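Local coordinates for protein computational Design of Enzyme (Synthetic construct, PDB 3TP4) that is a computationally designed enzyme on a TIM-barrel scaffold related to glycosyl hydrolase family 26, probably intended to carry an activated serine catalytic triad, at residues A146-I151 with E202-V207; L93-I98 with A152-A157; G236-D241 with P370-V375; T14-S19 with D162-P167; Y215-G220 with D228-T233. One frame throughout, in Å; residues are numbered along the deposited sequence.

Interaction 1 of 5, residues A146-I151 with E202-V207; sequences AYLDDI and EYLRDV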
# COMPACT_ATOMS: atom_id res chain seq x y z
N ALA A 146 8.87 3.84 15.71
CA ALA A 146 8.60 2.67 16.53
C ALA A 146 7.51 1.82 15.86
O ALA A 146 7.58 0.59 15.87
CB ALA A 146 8.18 3.09 17.93
N TYR A 147 6.51 2.47 15.29
CA TYR A 147 5.48 1.73 14.55
C TYR A 147 6.11 0.92 13.41
O TYR A 147 5.79 -0.25 13.22
CB TYR A 147 4.42 2.68 14.00
CG TYR A 147 3.13 1.97 13.63
CD1 TYR A 147 2.82 1.70 12.30
CD2 TYR A 147 2.24 1.57 14.61
CE1 TYR A 147 1.63 1.05 11.96
CE2 TYR A 147 1.06 0.93 14.29
CZ TYR A 147 0.76 0.67 12.96
OH TYR A 147 -0.42 0.02 12.66
N LEU A 148 7.01 1.55 12.67
CA LEU A 148 7.71 0.85 11.59
C LEU A 148 8.59 -0.31 12.09
O LEU A 148 8.65 -1.37 11.46
CB LEU A 148 8.53 1.83 10.74
CG LEU A 148 7.71 2.90 10.00
CD1 LEU A 148 8.59 3.87 9.21
CD2 LEU A 148 6.71 2.23 9.07
N ASP A 149 9.28 -0.11 13.21
CA ASP A 149 10.07 -1.19 13.81
C ASP A 149 9.21 -2.45 14.02
O ASP A 149 9.66 -3.57 13.76
CB ASP A 149 10.65 -0.76 15.17
CG ASP A 149 11.81 0.24 15.03
OD1 ASP A 149 12.46 0.28 13.97
OD2 ASP A 149 12.06 0.98 16.01
N ASP A 150 8.00 -2.26 14.52
CA ASP A 150 7.07 -3.36 14.73
C ASP A 150 6.74 -4.03 13.41
O ASP A 150 6.65 -5.26 13.31
CB ASP A 150 5.79 -2.85 15.40
CG ASP A 150 5.98 -2.58 16.88
OD1 ASP A 150 6.95 -3.10 17.46
OD2 ASP A 150 5.14 -1.85 17.46
N ILE A 151 6.55 -3.23 12.37
CA ILE A 151 6.25 -3.78 11.05
C ILE A 151 7.44 -4.59 10.55
O ILE A 151 7.27 -5.67 9.97
CB ILE A 151 5.84 -2.66 10.06
CG1 ILE A 151 4.46 -2.12 10.44
CG2 ILE A 151 5.85 -3.18 8.61
CD1 ILE A 151 4.05 -0.87 9.69
N GLU A 202 12.20 3.70 2.80
CA GLU A 202 13.63 3.76 3.07
C GLU A 202 13.97 3.23 4.47
O GLU A 202 14.92 2.46 4.64
CB GLU A 202 14.12 5.20 2.86
CG GLU A 202 14.16 5.57 1.37
CD GLU A 202 14.07 7.06 1.10
OE1 GLU A 202 13.89 7.85 2.06
OE2 GLU A 202 14.19 7.44 -0.09
N TYR A 203 13.18 3.61 5.46
CA TYR A 203 13.40 3.09 6.81
C TYR A 203 13.29 1.56 6.83
O TYR A 203 14.20 0.87 7.29
CB TYR A 203 12.45 3.71 7.84
CG TYR A 203 12.80 3.33 9.27
CD1 TYR A 203 13.85 3.95 9.92
CD2 TYR A 203 12.09 2.34 9.95
CE1 TYR A 203 14.20 3.61 11.22
CE2 TYR A 203 12.42 1.99 11.26
CZ TYR A 203 13.49 2.63 11.88
OH TYR A 203 13.86 2.32 13.17
N LEU A 204 12.20 1.02 6.29
CA LEU A 204 12.02 -0.43 6.27
C LEU A 204 13.10 -1.15 5.45
O LEU A 204 13.70 -2.11 5.91
CB LEU A 204 10.63 -0.81 5.75
CG LEU A 204 9.45 -0.49 6.68
CD1 LEU A 204 8.14 -0.63 5.95
CD2 LEU A 204 9.44 -1.35 7.96
N ARG A 205 13.33 -0.68 4.22
CA ARG A 205 14.24 -1.37 3.31
C ARG A 205 15.71 -1.10 3.66
O ARG A 205 16.49 -2.03 3.86
CB ARG A 205 13.98 -0.95 1.86
CG ARG A 205 14.98 -1.51 0.84
CD ARG A 205 14.85 -0.82 -0.53
NE ARG A 205 15.19 0.61 -0.44
CZ ARG A 205 14.77 1.56 -1.28
NH1 ARG A 205 14.00 1.26 -2.33
NH2 ARG A 205 15.12 2.83 -1.09
N ASP A 206 16.07 0.17 3.75
CA ASP A 206 17.48 0.53 3.85
C ASP A 206 17.96 0.52 5.29
O ASP A 206 19.11 0.17 5.56
CB ASP A 206 17.73 1.91 3.25
CG ASP A 206 17.32 2.01 1.80
OD1 ASP A 206 17.52 1.03 1.05
OD2 ASP A 206 16.80 3.06 1.39
N VAL A 207 17.11 0.94 6.20
CA VAL A 207 17.49 1.00 7.60
C VAL A 207 17.28 -0.34 8.31
O VAL A 207 18.15 -0.79 9.04
CB VAL A 207 16.78 2.15 8.35
CG1 VAL A 207 17.08 2.06 9.85
CG2 VAL A 207 17.20 3.53 7.79
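Tyr203 stretches across from helix 190-207 to Asp149 of helix 141-157 and brings the polar side of this contact: its OH donates a short hydrogen bond to Asp149 OD1, 2.6 Å away. That oxygen sits at the edge of the phenol, near the ring plane. Seen from the acid, the hydroxyl arrives on the syn side of the carboxylate, and the two flat groups are turned 42° from each other. Lys208, one residue beyond the second helix, forms a salt bridge to the same OD1, so one oxygen is gripped by a phenol and an ammonium group, which would be expected to stabilise the negative charge. With its CG anti to the backbone N (chi1 -172°), Tyr203 carries its ring past Leu148 toward the acid.

Both helices belong to the outer layer of the TIM barrel; their segment axes approach to 10.1 Å and their N-to-C directions differ by 56°.

The apolar packing lies on the barrel side of the hydroxyl bond. Leu148 touches the flank of the tyrosine with two carbons, CB at 3.7 Å and CD1 at 3.9 Å from Tyr203 CD2. One branch of Leu204 fills the next position: its CD2 lies 3.6 Å from Leu148 O and 4.1 Å from Ile151 CG2. Ile151 and Leu204 both continue inward onto Phe170 and Phe213 of the barrel strands.

Interaction 2 of 5, residues L93-I98 with A152-A157; sequences LFADYI and AELADA
Ala95 and Ala157 mark the nearest backbone approach of the two helices, with their CA atoms 5.9 Å apart. The segment axes come within 9.1 Å, and their N-to-C directions diverge by 41°, so the helices run broadly the same way. Two alanines at this point allow the close spacing: the methyl CB of Ala95 meets CB of Ala157 at 3.8 Å with no longer side chain wedged between them.

Leu154 carries most of the rest. Its CG stands anti to the backbone N (chi1 170°), and the isobutyl group leans across to helix 87-104, where its two methyls take different places. CD2 sits over one face of the Phe94 ring, displaced toward the rim; it is 3.7 Å from the ring centroid and 19° off the ring normal, a CH-pi contact whose shortest approach is 3.5 Å, to Phe94 CE2. CD1 drops in at the root of the same side chain, 3.6 Å from Phe94 CB, and also touches the end of Ile98, whose CD1 is 4.1 Å from it. Leucine and phenylalanine cross at about a right angle, one branch riding the ring while the other fills the angle between ring and helix. The chemistry across the two segments is apolar throughout. The Phe94 side chain lies near, without touching, Ser70, His37 and Glu320, which may form the designed triad.

The contact joins helices 87-104 and 141-157 in the outer layer of the TIM barrel. Phe94 in turn packs edge-to-face with Trp69 of strand 66-70, and Ile98 rests on the same tryptophan.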
# COMPACT_ATOMS: atom_id res chain seq x y z
N LEU A 93 1.15 -13.86 16.52
CA LEU A 93 -0.14 -14.31 16.02
C LEU A 93 -0.34 -13.88 14.56
O LEU A 93 -0.70 -14.69 13.70
CB LEU A 93 -1.26 -13.74 16.89
CG LEU A 93 -1.44 -14.34 18.28
CD1 LEU A 93 -2.43 -13.53 19.09
CD2 LEU A 93 -1.90 -15.79 18.19
N PHE A 94 -0.11 -12.60 14.30
CA PHE A 94 -0.18 -12.02 12.96
C PHE A 94 0.65 -12.91 12.04
O PHE A 94 0.16 -13.42 11.03
CB PHE A 94 0.38 -10.59 12.99
CG PHE A 94 -0.06 -9.72 11.84
CD1 PHE A 94 -0.53 -10.27 10.65
CD2 PHE A 94 0.01 -8.34 11.95
CE1 PHE A 94 -0.93 -9.45 9.59
CE2 PHE A 94 -0.39 -7.51 10.89
CZ PHE A 94 -0.85 -8.07 9.71
N ALA A 95 1.90 -13.14 12.44
CA ALA A 95 2.81 -13.96 11.65
C ALA A 95 2.29 -15.37 11.46
O ALA A 95 2.49 -15.97 10.40
CB ALA A 95 4.20 -14.00 12.30
N ASP A 96 1.65 -15.91 12.49
CA ASP A 96 1.11 -17.26 12.42
C ASP A 96 -0.00 -17.36 11.36
O ASP A 96 -0.05 -18.31 10.57
CB ASP A 96 0.57 -17.70 13.78
CG ASP A 96 -0.03 -19.09 13.76
OD1 ASP A 96 0.69 -20.04 13.38
OD2 ASP A 96 -1.22 -19.24 14.11
N TYR A 97 -0.89 -16.38 11.36
CA TYR A 97 -1.99 -16.35 10.40
C TYR A 97 -1.49 -16.13 8.97
O TYR A 97 -2.09 -16.64 8.02
CB TYR A 97 -2.99 -15.27 10.79
CG TYR A 97 -3.99 -15.71 11.84
CD1 TYR A 97 -3.61 -16.53 12.90
CD2 TYR A 97 -5.32 -15.29 11.78
CE1 TYR A 97 -4.53 -16.92 13.87
CE2 TYR A 97 -6.23 -15.67 12.73
CZ TYR A 97 -5.84 -16.49 13.77
OH TYR A 97 -6.77 -16.86 14.71
N ILE A 98 -0.40 -15.38 8.82
CA ILE A 98 0.22 -15.17 7.51
C ILE A 98 0.84 -16.47 7.03
O ILE A 98 0.74 -16.82 5.85
CB ILE A 98 1.31 -14.06 7.56
CG1 ILE A 98 0.67 -12.67 7.54
CG2 ILE A 98 2.29 -14.20 6.39
CD1 ILE A 98 1.65 -11.53 7.84
N ALA A 152 8.65 -4.08 10.78
CA ALA A 152 9.85 -4.80 10.38
C ALA A 152 9.93 -6.14 11.14
O ALA A 152 10.35 -7.16 10.59
CB ALA A 152 11.09 -3.95 10.63
N GLU A 153 9.50 -6.12 12.40
CA GLU A 153 9.46 -7.34 13.21
C GLU A 153 8.51 -8.36 12.60
O GLU A 153 8.81 -9.55 12.51
CB GLU A 153 9.00 -7.00 14.63
CG GLU A 153 10.07 -6.40 15.52
CD GLU A 153 11.04 -7.44 16.04
OE1 GLU A 153 10.86 -8.63 15.70
OE2 GLU A 153 11.98 -7.07 16.78
N LEU A 154 7.35 -7.88 12.18
CA LEU A 154 6.35 -8.76 11.56
C LEU A 154 6.91 -9.36 10.28
O LEU A 154 6.80 -10.56 10.04
CB LEU A 154 5.07 -7.98 11.24
CG LEU A 154 4.06 -8.75 10.38
CD1 LEU A 154 3.46 -9.90 11.17
CD2 LEU A 154 2.98 -7.83 9.84
N ALA A 155 7.51 -8.50 9.46
CA ALA A 155 8.13 -8.95 8.22
C ALA A 155 9.09 -10.10 8.50
O ALA A 155 9.01 -11.14 7.84
CB ALA A 155 8.86 -7.78 7.54
N ASP A 156 9.98 -9.93 9.47
CA ASP A 156 11.00 -10.94 9.73
C ASP A 156 10.42 -12.24 10.31
O ASP A 156 10.98 -13.33 10.11
CB ASP A 156 12.10 -10.40 10.65
CG ASP A 156 13.19 -11.43 10.94
OD1 ASP A 156 13.93 -11.81 10.00
OD2 ASP A 156 13.30 -11.87 12.11
N ALA A 157 9.31 -12.13 11.03
CA ALA A 157 8.65 -13.30 11.62
C ALA A 157 7.80 -14.10 10.62
O ALA A 157 7.48 -15.27 10.83
CB ALA A 157 7.80 -12.88 12.82

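Interaction 3 of 5, residues G236-D241 with P370-V375; sequences GDAFVD and PAQPVV
Gln372 lies across Ala238 where the linker into the immunoglobulin-like domain passes a loop of the TIM barrel, making this part of the seam between the two domains. The loop is bent by a type I beta turn, closed by the backbone bond from Phe239 N to Gly236 O, and the turn offers Ala238 to the linker. Its CB points at the neighbouring chain and meets Gln372 CG at 3.5 Å.

The glutamine comes over the turn lengthwise. Its CG sits between the backbone N and the carbonyl carbon (chi1 61°), and beyond it the chain is extended, so CG and CD lie along the alanine methyl, with CD 3.7 Å from Ala238 CB. The amide end travels on over the backbone at the junction of Asp237 and Ala238, where OE1 is 3.6 Å from Asp237 C. The carboxylate of Asp237 is engaged elsewhere, with Tyr234 and Lys274.

Phe239 and Val374 approach from opposite directions, the ring from the loop and the valine from the start of strand 374-379, an outermost strand of the Ig-like sheet. This meeting is less exposed than the glutamine's: Phe239 is buried, with Arg198 and Glu202 of helix 190-207 beside it and His376 packed edge-to-face with its ring. Val374 CB also approaches Ala238 CB, at 4.4 Å, so the alanine touches both Gln372 and Val374. On Val374, the methyl anti to the backbone N is the one that reaches the phenylalanine, obliquely to its ring, with CG2 3.9 Å from Phe239 CE2.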
# COMPACT_ATOMS: atom_id res chain seq x y z
N GLY A 236 6.25 7.94 -6.42
CA GLY A 236 7.31 7.86 -7.42
C GLY A 236 7.65 6.44 -7.82
O GLY A 236 7.47 5.50 -7.04
N ASP A 237 8.19 6.29 -9.03
CA ASP A 237 8.54 4.97 -9.57
C ASP A 237 9.52 4.18 -8.71
O ASP A 237 9.46 2.95 -8.67
CB ASP A 237 9.12 5.10 -10.98
CG ASP A 237 8.15 5.74 -11.96
OD1 ASP A 237 6.95 5.85 -11.65
OD2 ASP A 237 8.61 6.11 -13.06
N ALA A 238 10.43 4.87 -8.04
CA ALA A 238 11.43 4.18 -7.22
C ALA A 238 10.84 3.66 -5.92
O ALA A 238 11.53 3.02 -5.12
CB ALA A 238 12.61 5.10 -6.92
N PHE A 239 9.56 3.93 -5.69
CA PHE A 239 8.96 3.67 -4.37
C PHE A 239 7.72 2.78 -4.36
O PHE A 239 7.32 2.29 -3.31
CB PHE A 239 8.64 5.00 -3.69
CG PHE A 239 9.85 5.84 -3.42
CD1 PHE A 239 10.64 5.58 -2.31
CD2 PHE A 239 10.23 6.84 -4.29
CE1 PHE A 239 11.79 6.33 -2.06
CE2 PHE A 239 11.37 7.60 -4.05
CZ PHE A 239 12.15 7.34 -2.93
N VAL A 240 7.12 2.56 -5.53
CA VAL A 240 5.87 1.80 -5.64
C VAL A 240 6.02 0.61 -6.59
O VAL A 240 6.50 0.77 -7.71
CB VAL A 240 4.74 2.70 -6.18
CG1 VAL A 240 3.45 1.90 -6.36
CG2 VAL A 240 4.51 3.90 -5.24
N ASP A 241 5.61 -0.58 -6.14
CA ASP A 241 5.56 -1.77 -7.01
C ASP A 241 4.17 -2.01 -7.60
O ASP A 241 4.03 -2.46 -8.74
CB ASP A 241 5.95 -3.03 -6.23
CG ASP A 241 7.41 -3.03 -5.77
OD1 ASP A 241 8.31 -2.85 -6.62
OD2 ASP A 241 7.63 -3.23 -4.55
N PRO A 370 18.71 -3.17 -11.50
CA PRO A 370 19.46 -2.39 -10.50
C PRO A 370 18.60 -1.24 -9.99
O PRO A 370 17.85 -0.67 -10.78
CB PRO A 370 20.65 -1.86 -11.30
CG PRO A 370 20.17 -1.82 -12.70
CD PRO A 370 19.26 -3.01 -12.85
N ALA A 371 18.71 -0.91 -8.71
CA ALA A 371 17.92 0.17 -8.11
C ALA A 371 18.13 1.49 -8.86
O ALA A 371 19.24 1.78 -9.30
CB ALA A 371 18.27 0.34 -6.64
N GLN A 372 17.08 2.28 -9.03
CA GLN A 372 17.26 3.55 -9.71
C GLN A 372 17.76 4.62 -8.74
O GLN A 372 17.23 4.78 -7.65
CB GLN A 372 15.98 4.00 -10.46
CG GLN A 372 14.75 4.23 -9.58
CD GLN A 372 13.45 4.38 -10.40
OE1 GLN A 372 12.63 3.45 -10.46
NE2 GLN A 372 13.27 5.54 -11.04
N PRO A 373 18.83 5.33 -9.13
CA PRO A 373 19.29 6.44 -8.28
C PRO A 373 18.15 7.45 -8.08
O PRO A 373 17.42 7.74 -9.02
CB PRO A 373 20.43 7.05 -9.09
CG PRO A 373 20.95 5.90 -9.93
CD PRO A 373 19.71 5.11 -10.29
N VAL A 374 18.00 7.95 -6.86
CA VAL A 374 16.93 8.90 -6.57
C VAL A 374 17.40 9.98 -5.59
O VAL A 374 18.21 9.71 -4.70
CB VAL A 374 15.68 8.16 -6.01
CG1 VAL A 374 16.00 7.49 -4.67
CG2 VAL A 374 14.50 9.11 -5.87
N VAL A 375 16.93 11.21 -5.77
CA VAL A 375 17.18 12.24 -4.78
C VAL A 375 15.85 12.89 -4.39
O VAL A 375 15.02 13.20 -5.25
CB VAL A 375 18.25 13.29 -5.22
CG1 VAL A 375 17.84 14.02 -6.51
CG2 VAL A 375 18.53 14.30 -4.10

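Interaction 4 of 5, residues T14-S19 with D162-P167; sequences TAETRS and DGTLIP
Glu16, in the first turn of helix 15-27, leans over Pro167 and Thr164, which belong to the loop feeding strand 168-174 of the TIM barrel. Its CB rests on the proline, 3.7 Å from Pro167 CG. From there the chain bends sharply (chi2 77°) and turns along the loop instead of running straight out. CG comes to 4.0 Å from Thr164 CG2, and CD is closer still, 3.6 Å from that same methyl. The methyl sits over the flat face of the carboxylate, above CD and about equally far from OE1 and OE2, with the two side chains crossing at about a right angle.

At the tip, OE1 takes a hydrogen bond from a water 2.7 Å away. That water donates its other proton to Leu165 O, also at 2.7 Å, and accepts from Thr14 OG1 at 2.8 Å, so a single molecule ties the helix start to the loop backbone. Thr14 occupies the N-cap position, and its OG1 in turn accepts a hydrogen bond from Thr17 OG1. On the loop side, Asp162 OD1 accepts from Thr164 N in an Asx turn, which helps fix the backbone carrying the methyl.

Pro167 slides past Thr17 in the opposite direction, and its CG presses against the peptide between Glu16 and Thr17, 3.5 Å from Glu16 C. Beyond the water, the methyls of the cap residue and the leucine meet: Thr14 CG2 lies 3.8 Å from Leu165 CD1.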
# COMPACT_ATOMS: atom_id res chain seq x y z
N THR A 14 14.03 -10.86 -1.63
CA THR A 14 14.24 -12.30 -1.77
C THR A 14 13.73 -12.83 -3.11
O THR A 14 12.95 -12.18 -3.82
CB THR A 14 13.55 -13.06 -0.63
OG1 THR A 14 12.13 -13.01 -0.79
CG2 THR A 14 13.93 -12.46 0.71
N ALA A 15 14.19 -14.03 -3.45
CA ALA A 15 13.82 -14.70 -4.68
C ALA A 15 12.30 -14.85 -4.78
O ALA A 15 11.70 -14.58 -5.81
CB ALA A 15 14.49 -16.09 -4.74
N GLU A 16 11.69 -15.28 -3.68
CA GLU A 16 10.25 -15.53 -3.66
C GLU A 16 9.47 -14.23 -3.85
O GLU A 16 8.42 -14.20 -4.49
CB GLU A 16 9.84 -16.22 -2.36
CG GLU A 16 10.29 -17.69 -2.26
CD GLU A 16 11.78 -17.84 -1.93
OE1 GLU A 16 12.42 -16.84 -1.51
OE2 GLU A 16 12.31 -18.96 -2.09
N THR A 17 10.01 -13.15 -3.30
CA THR A 17 9.40 -11.83 -3.38
C THR A 17 9.46 -11.28 -4.80
O THR A 17 8.45 -10.78 -5.32
CB THR A 17 10.08 -10.86 -2.41
OG1 THR A 17 9.96 -11.37 -1.09
CG2 THR A 17 9.43 -9.47 -2.48
N ARG A 18 10.63 -11.37 -5.43
CA ARG A 18 10.75 -11.02 -6.84
C ARG A 18 9.84 -11.90 -7.69
O ARG A 18 9.22 -11.42 -8.63
CB ARG A 18 12.21 -11.13 -7.33
CG ARG A 18 13.22 -10.39 -6.43
CD ARG A 18 14.62 -10.26 -7.05
NE ARG A 18 15.17 -11.53 -7.51
CZ ARG A 18 15.87 -12.38 -6.76
NH1 ARG A 18 16.12 -12.10 -5.49
NH2 ARG A 18 16.32 -13.50 -7.29
N SER A 19 9.79 -13.19 -7.37
CA SER A 19 8.88 -14.10 -8.06
C SER A 19 7.43 -13.61 -7.98
O SER A 19 6.71 -13.58 -8.99
CB SER A 19 8.98 -15.51 -7.45
OG SER A 19 8.06 -16.39 -8.08
N ASP A 162 10.51 -23.92 6.88
CA ASP A 162 11.87 -24.10 6.39
C ASP A 162 12.67 -22.79 6.45
O ASP A 162 13.78 -22.70 5.93
CB ASP A 162 11.85 -24.63 4.96
CG ASP A 162 11.35 -23.61 3.97
OD1 ASP A 162 10.86 -22.54 4.42
OD2 ASP A 162 11.45 -23.87 2.75
N GLY A 163 12.10 -21.77 7.09
CA GLY A 163 12.80 -20.51 7.30
C GLY A 163 12.64 -19.46 6.21
O GLY A 163 13.03 -18.30 6.39
N THR A 164 12.05 -19.85 5.09
CA THR A 164 11.87 -18.94 3.96
C THR A 164 10.93 -17.78 4.30
O THR A 164 9.83 -17.99 4.80
CB THR A 164 11.33 -19.69 2.72
OG1 THR A 164 12.21 -20.77 2.38
CG2 THR A 164 11.22 -18.74 1.53
N LEU A 165 11.36 -16.55 4.03
CA LEU A 165 10.49 -15.40 4.22
C LEU A 165 9.32 -15.50 3.25
O LEU A 165 9.50 -15.84 2.08
CB LEU A 165 11.25 -14.09 3.98
CG LEU A 165 12.30 -13.72 5.03
CD1 LEU A 165 13.37 -12.81 4.45
CD2 LEU A 165 11.65 -13.09 6.26
N ILE A 166 8.13 -15.21 3.75
CA ILE A 166 6.92 -15.15 2.93
C ILE A 166 6.75 -13.73 2.37
O ILE A 166 6.72 -12.77 3.14
CB ILE A 166 5.70 -15.51 3.78
CG1 ILE A 166 5.87 -16.90 4.40
CG2 ILE A 166 4.42 -15.43 2.95
CD1 ILE A 166 4.81 -17.21 5.43
N PRO A 167 6.65 -13.60 1.05
CA PRO A 167 6.47 -12.25 0.50
C PRO A 167 5.15 -11.63 0.94
O PRO A 167 4.16 -12.33 1.12
CB PRO A 167 6.49 -12.48 -1.02
CG PRO A 167 7.25 -13.78 -1.19
CD PRO A 167 6.84 -14.61 -0.01
O HOH W 1 11.67 -15.35 0.61

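Interaction 5 of 5, residues Y215-G220 with D228-T233; sequences YAWGPG and DVYLRT
Trp217 pushes the far corner of its indole into a hollow lined by the ring of Tyr230, the backbone carbonyl behind it and the end of Leu231. The six-membered ring comes edge-on to the tyrosine face, a T-shaped pair with centroids 5.1 Å apart and planes at 66°. CZ3 is the leading point, 3.6 Å from Tyr230 CE2. Next to it CH2 lies over the same ring, displaced toward its rim, and also meets Tyr230 O at 3.4 Å near the indole plane. Leu231 closes one side of the hollow with CD2, 4.3 Å from Trp217 CH2.

A second bump is the ring of Pro219, which crosses Tyr230 at about a right angle and lies over one face of the indole, toward its rim; its CD comes to 3.3 Å from Tyr230 CE1. The proline and the tryptophan meet the tyrosine from the same side of its ring. With CG anti to the backbone N (chi1 178°), Tyr230 lays its ring back against both.

At the other end of the indole, NE1 makes a weak hydrogen bond to Thr233 OG1 of 3.3 Å, bent to 143°, with the oxygen close to the ring plane.

All this lies within the beta-alpha-beta unit formed by strand 213-217, helix 227-230 and strand 242-249. Tyr230 OH bonds to Gly244 O of that last strand, and Met266, Ile267 and Ile270 of helix 254-274 pack against the tyrosine as well.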
# COMPACT_ATOMS: atom_id res chain seq x y z
N TYR A 215 5.68 -3.09 -2.44
CA TYR A 215 5.09 -1.87 -1.91
C TYR A 215 3.90 -1.42 -2.73
O TYR A 215 4.01 -1.16 -3.92
CB TYR A 215 6.15 -0.76 -1.80
CG TYR A 215 7.15 -1.06 -0.71
CD1 TYR A 215 8.33 -1.75 -0.98
CD2 TYR A 215 6.89 -0.70 0.60
CE1 TYR A 215 9.24 -2.04 0.01
CE2 TYR A 215 7.79 -0.99 1.61
CZ TYR A 215 8.96 -1.65 1.31
OH TYR A 215 9.85 -1.94 2.32
N ALA A 216 2.74 -1.33 -2.08
CA ALA A 216 1.51 -0.94 -2.76
C ALA A 216 1.10 0.48 -2.37
O ALA A 216 1.33 0.92 -1.24
CB ALA A 216 0.38 -1.94 -2.45
N TRP A 217 0.49 1.17 -3.33
CA TRP A 217 -0.05 2.51 -3.13
C TRP A 217 -1.32 2.62 -3.96
O TRP A 217 -1.31 2.34 -5.15
CB TRP A 217 0.94 3.57 -3.60
CG TRP A 217 0.34 4.94 -3.85
CD1 TRP A 217 0.14 5.94 -2.91
CD2 TRP A 217 -0.10 5.48 -5.10
NE1 TRP A 217 -0.40 7.06 -3.53
CE2 TRP A 217 -0.56 6.80 -4.87
CE3 TRP A 217 -0.16 4.96 -6.41
CZ2 TRP A 217 -1.07 7.60 -5.89
CZ3 TRP A 217 -0.67 5.76 -7.41
CH2 TRP A 217 -1.11 7.07 -7.15
N GLY A 218 -2.42 3.02 -3.32
CA GLY A 218 -3.65 3.32 -4.04
C GLY A 218 -4.25 4.57 -3.43
O GLY A 218 -4.42 4.64 -2.21
N PRO A 219 -4.56 5.59 -4.26
CA PRO A 219 -4.93 6.88 -3.70
C PRO A 219 -6.43 7.03 -3.42
O PRO A 219 -6.85 8.08 -2.95
CB PRO A 219 -4.49 7.87 -4.78
CG PRO A 219 -4.69 7.11 -6.05
CD PRO A 219 -4.35 5.66 -5.72
N GLY A 220 -7.21 6.00 -3.72
CA GLY A 220 -8.66 6.07 -3.55
C GLY A 220 -9.36 5.60 -4.81
O GLY A 220 -8.85 4.72 -5.50
N ASP A 228 -4.03 12.96 -13.74
CA ASP A 228 -3.38 13.93 -12.87
C ASP A 228 -4.01 13.98 -11.49
O ASP A 228 -3.33 14.24 -10.51
CB ASP A 228 -3.38 15.33 -13.52
CG ASP A 228 -2.55 15.39 -14.78
OD1 ASP A 228 -1.63 14.55 -14.93
OD2 ASP A 228 -2.82 16.27 -15.62
N VAL A 229 -5.31 13.71 -11.40
CA VAL A 229 -5.95 13.62 -10.10
C VAL A 229 -5.49 12.34 -9.37
O VAL A 229 -5.11 12.37 -8.19
CB VAL A 229 -7.49 13.67 -10.24
CG1 VAL A 229 -8.15 13.57 -8.88
CG2 VAL A 229 -7.92 14.97 -10.97
N TYR A 230 -5.50 11.22 -10.08
CA TYR A 230 -5.02 9.96 -9.53
C TYR A 230 -3.58 10.06 -9.04
O TYR A 230 -3.23 9.54 -7.97
CB TYR A 230 -5.12 8.87 -10.61
CG TYR A 230 -4.61 7.49 -10.19
CD1 TYR A 230 -5.36 6.67 -9.36
CD2 TYR A 230 -3.38 7.02 -10.63
CE1 TYR A 230 -4.90 5.40 -8.97
CE2 TYR A 230 -2.91 5.76 -10.26
CZ TYR A 230 -3.67 4.96 -9.43
OH TYR A 230 -3.21 3.71 -9.07
N LEU A 231 -2.74 10.74 -9.81
CA LEU A 231 -1.31 10.81 -9.46
C LEU A 231 -0.92 11.91 -8.48
O LEU A 231 0.26 12.06 -8.18
CB LEU A 231 -0.45 10.93 -10.72
CG LEU A 231 -0.55 9.75 -11.68
CD1 LEU A 231 0.16 10.11 -12.98
CD2 LEU A 231 0.03 8.48 -11.05
N ARG A 232 -1.88 12.66 -7.96
CA ARG A 232 -1.55 13.77 -7.06
C ARG A 232 -0.61 13.37 -5.93
O ARG A 232 0.34 14.09 -5.61
CB ARG A 232 -2.82 14.43 -6.49
CG ARG A 232 -3.27 15.67 -7.26
CD ARG A 232 -4.73 16.06 -6.99
NE ARG A 232 -4.86 16.91 -5.80
CZ ARG A 232 -5.99 17.52 -5.44
NH1 ARG A 232 -7.09 17.39 -6.17
NH2 ARG A 232 -6.01 18.28 -4.34
N THR A 233 -0.86 12.20 -5.33
CA THR A 233 -0.10 11.77 -4.16
C THR A 233 0.90 10.65 -4.45
O THR A 233 1.42 10.02 -3.53
CB THR A 233 -1.06 11.32 -3.03
OG1 THR A 233 -1.75 10.12 -3.42
CG2 THR A 233 -2.09 12.42 -2.72

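Interactions 1, 2 and 5 are buried, whereas interaction 4 is only partly so and interaction 3 lies at the surface. The first two share helix 141-157, one contact for each neighbouring helix: a phenol-carboxylate bond beside leucine packing in interaction 1, purely apolar packing in interaction 2. Interaction 5, nearest the centre of the chain, relies on aromatic shape; Tyr215 from its strand touches Leu204 of interaction 1 and pairs through its backbone with Asp241 of interaction 3. Interaction 4 alone uses a bridging water, and its Leu165 packs on the helix end of interaction 2. Only interaction 3 reaches out of the barrel, to the immunoglobulin-like domain.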